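Local coordinates for protein sortase (Actinomyces oris, PDB 5UTT) that probably acts as a transpeptidase of the sortase family, cleaving sorting signals and joining proteins such as pilus components covalently at the cell surface, at residues D15-M20 and T108-K113. Sequence-based numbering, arbitrary orientation.
Sequences DAPPVM and TWYVFK
Tyr110 reaches from the strand to the N-terminal segment and donates a hydrogen bond to the backbone carbonyl of Pro18. The bond is very short, with Tyr110 OH 2.5 Å from Pro18 O. This oxygen sits at the edge of the phenol ring, near its plane. Tyr110 CG lies anti to its own carbonyl carbon (chi1 -61°), which carries the ring out from the strand to the proline-rich loop.

Apolar groups flank the ring and its hydroxyl. Pro17 CB lies oblique to the ring, 3.8 Å from Tyr110 CE2. From the C-terminal end of the segment, Met20 brings CG and SD to the hydroxyl, each 3.8 Å from Tyr110 OH. With CG anti to the carbonyl carbon (chi1 -63°), a bend at chi2 (-63°) places the Met20 sulfur beside the phenol oxygen. One ring face is covered within the strand itself, where Thr108 CG2 lies 3.6 Å above the plane, offset toward the rim. Thr108 also meets the loop directly: its OG1 lies 3.8 Å from Pro18 CG, a van der Waals contact.

Further out, strand 161-174 serves both sides. On the loop side, its Trp172 packs against Pro17 and Pro18, and Trp172 NE1 is hydrogen-bonded to Asp15 O. On the strand side, Trp109 and Val111 pair with it through their backbones. The Met20 backbone is hydrogen-bonded to Leu70, and Tyr110 pairs through its backbone with Val103.

The arrangement is an extended N-terminal segment laid against a beta-barrel core and pinned by a tyrosine hydroxyl to one backbone carbonyl. It joins the loop before strand 28-33 to strand 108-120 of the sortase beta-barrel.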
loop_
_atom_site.group_PDB
_atom_site.type_symbol
_atom_site.label_atom_id
_atom_site.label_comp_id
_atom_site.label_asym_id
_atom_site.label_seq_id
_atom_site.Cartn_x
_atom_site.Cartn_y
_atom_site.Cartn_z
ATOM N N ASP A 15 8.212 -6.430 17.481
ATOM C CA ASP A 15 7.414 -5.684 18.467
ATOM C C ASP A 15 6.627 -4.586 17.738
ATOM O O ASP A 15 6.843 -4.316 16.548
ATOM C CB ASP A 15 8.301 -5.078 19.575
ATOM C CG ASP A 15 9.392 -4.176 19.032
ATOM O OD1 ASP A 15 9.702 -4.246 17.829
ATOM O OD2 ASP A 15 9.952 -3.389 19.813
ATOM N N ALA A 16 5.714 -3.932 18.434
ATOM C CA ALA A 16 4.848 -3.021 17.710
ATOM C C ALA A 16 5.679 -1.924 17.018
ATOM O O ALA A 16 6.622 -1.364 17.589
ATOM C CB ALA A 16 3.781 -2.438 18.616
ATOM N N PRO A 17 5.327 -1.628 15.767
ATOM C CA PRO A 17 6.014 -0.541 15.072
ATOM C C PRO A 17 5.564 0.848 15.502
ATOM O O PRO A 17 4.485 1.001 16.065
ATOM C CB PRO A 17 5.618 -0.766 13.625
ATOM C CG PRO A 17 4.252 -1.333 13.694
ATOM C CD PRO A 17 4.272 -2.233 14.950
ATOM N N PRO A 18 6.364 1.883 15.165
ATOM C CA PRO A 18 5.909 3.234 15.429
ATOM C C PRO A 18 4.686 3.562 14.574
ATOM O O PRO A 18 4.595 3.112 13.426
ATOM C CB PRO A 18 7.110 4.109 15.049
ATOM C CG PRO A 18 8.255 3.190 14.878
ATOM C CD PRO A 18 7.696 1.847 14.545
ATOM N N VAL A 19 3.750 4.333 15.129
ATOM C CA VAL A 19 2.544 4.693 14.413
ATOM C C VAL A 19 2.770 6.048 13.777
ATOM O O VAL A 19 3.291 6.953 14.414
ATOM C CB VAL A 19 1.311 4.727 15.322
ATOM C CG1 VAL A 19 0.078 5.144 14.529
ATOM C CG2 VAL A 19 1.073 3.345 15.936
ATOM N N MET A 20 2.412 6.180 12.513
ATOM C CA MET A 20 2.491 7.498 11.873
ATOM C C MET A 20 1.344 8.386 12.361
ATOM O O MET A 20 0.212 7.935 12.492
ATOM C CB MET A 20 2.427 7.358 10.356
ATOM C CG MET A 20 3.572 6.595 9.723
ATOM S SD MET A 20 5.173 7.359 9.940
ATOM C CE MET A 20 5.116 8.631 8.678
ATOM N N THR A 108 11.348 4.937 9.381
ATOM C CA THR A 108 10.936 3.543 9.516
ATOM C C THR A 108 10.702 2.796 8.219
ATOM O O THR A 108 10.220 3.377 7.278
ATOM C CB THR A 108 9.657 3.443 10.400
ATOM O OG1 THR A 108 9.887 4.148 11.632
ATOM C CG2 THR A 108 9.270 1.953 10.680
ATOM N N TRP A 109 11.109 1.531 8.151
ATOM C CA TRP A 109 10.669 0.629 7.079
ATOM C C TRP A 109 9.548 -0.219 7.620
ATOM O O TRP A 109 9.746 -0.923 8.627
ATOM C CB TRP A 109 11.795 -0.291 6.637
ATOM C CG TRP A 109 12.925 0.387 5.940
ATOM C CD1 TRP A 109 14.100 0.788 6.495
ATOM C CD2 TRP A 109 13.020 0.702 4.536
ATOM N NE1 TRP A 109 14.910 1.373 5.545
ATOM C CE2 TRP A 109 14.272 1.318 4.330
ATOM C CE3 TRP A 109 12.164 0.530 3.444
ATOM C CZ2 TRP A 109 14.687 1.743 3.054
ATOM C CZ3 TRP A 109 12.581 0.944 2.199
ATOM C CH2 TRP A 109 13.830 1.530 2.019
ATOM N N TYR A 110 8.375 -0.181 6.979
ATOM C CA TYR A 110 7.294 -1.092 7.329
ATOM C C TYR A 110 7.174 -2.173 6.272
ATOM O O TYR A 110 6.952 -1.869 5.084
ATOM C CB TYR A 110 5.976 -0.362 7.413
ATOM C CG TYR A 110 5.898 0.731 8.444
ATOM C CD1 TYR A 110 6.279 2.034 8.146
ATOM C CD2 TYR A 110 5.356 0.496 9.704
ATOM C CE1 TYR A 110 6.165 3.037 9.060
ATOM C CE2 TYR A 110 5.260 1.508 10.626
ATOM C CZ TYR A 110 5.644 2.778 10.307
ATOM O OH TYR A 110 5.551 3.778 11.224
ATOM N N VAL A 111 7.308 -3.427 6.709
ATOM C CA VAL A 111 7.233 -4.535 5.769
ATOM C C VAL A 111 6.001 -5.413 6.052
ATOM O O VAL A 111 5.825 -6.005 7.163
ATOM C CB VAL A 111 8.520 -5.405 5.728
ATOM C CG1 VAL A 111 8.316 -6.580 4.782
ATOM C CG2 VAL A 111 9.788 -4.628 5.370
ATOM N N PHE A 112 5.167 -5.511 5.014
ATOM C CA PHE A 112 3.938 -6.290 4.986
ATOM C C PHE A 112 4.099 -7.465 4.025
ATOM O O PHE A 112 4.835 -7.395 3.013
ATOM C CB PHE A 112 2.730 -5.422 4.571
ATOM C CG PHE A 112 2.515 -4.219 5.415
ATOM C CD1 PHE A 112 3.272 -3.043 5.230
ATOM C CD2 PHE A 112 1.503 -4.188 6.354
ATOM C CE1 PHE A 112 3.031 -1.922 6.014
ATOM C CE2 PHE A 112 1.276 -3.085 7.155
ATOM C CZ PHE A 112 2.040 -1.935 6.998
ATOM N N LYS A 113 3.364 -8.565 4.301
ATOM C CA LYS A 113 3.367 -9.716 3.413
ATOM C C LYS A 113 1.963 -10.034 2.910
ATOM O O LYS A 113 1.014 -10.075 3.708
ATOM C CB LYS A 113 3.930 -10.930 4.155
ATOM C CG LYS A 113 5.378 -10.746 4.564
ATOM C CD LYS A 113 6.319 -10.891 3.396
ATOM C CE LYS A 113 7.672 -11.473 3.834
ATOM N NZ LYS A 113 7.654 -12.931 4.252
#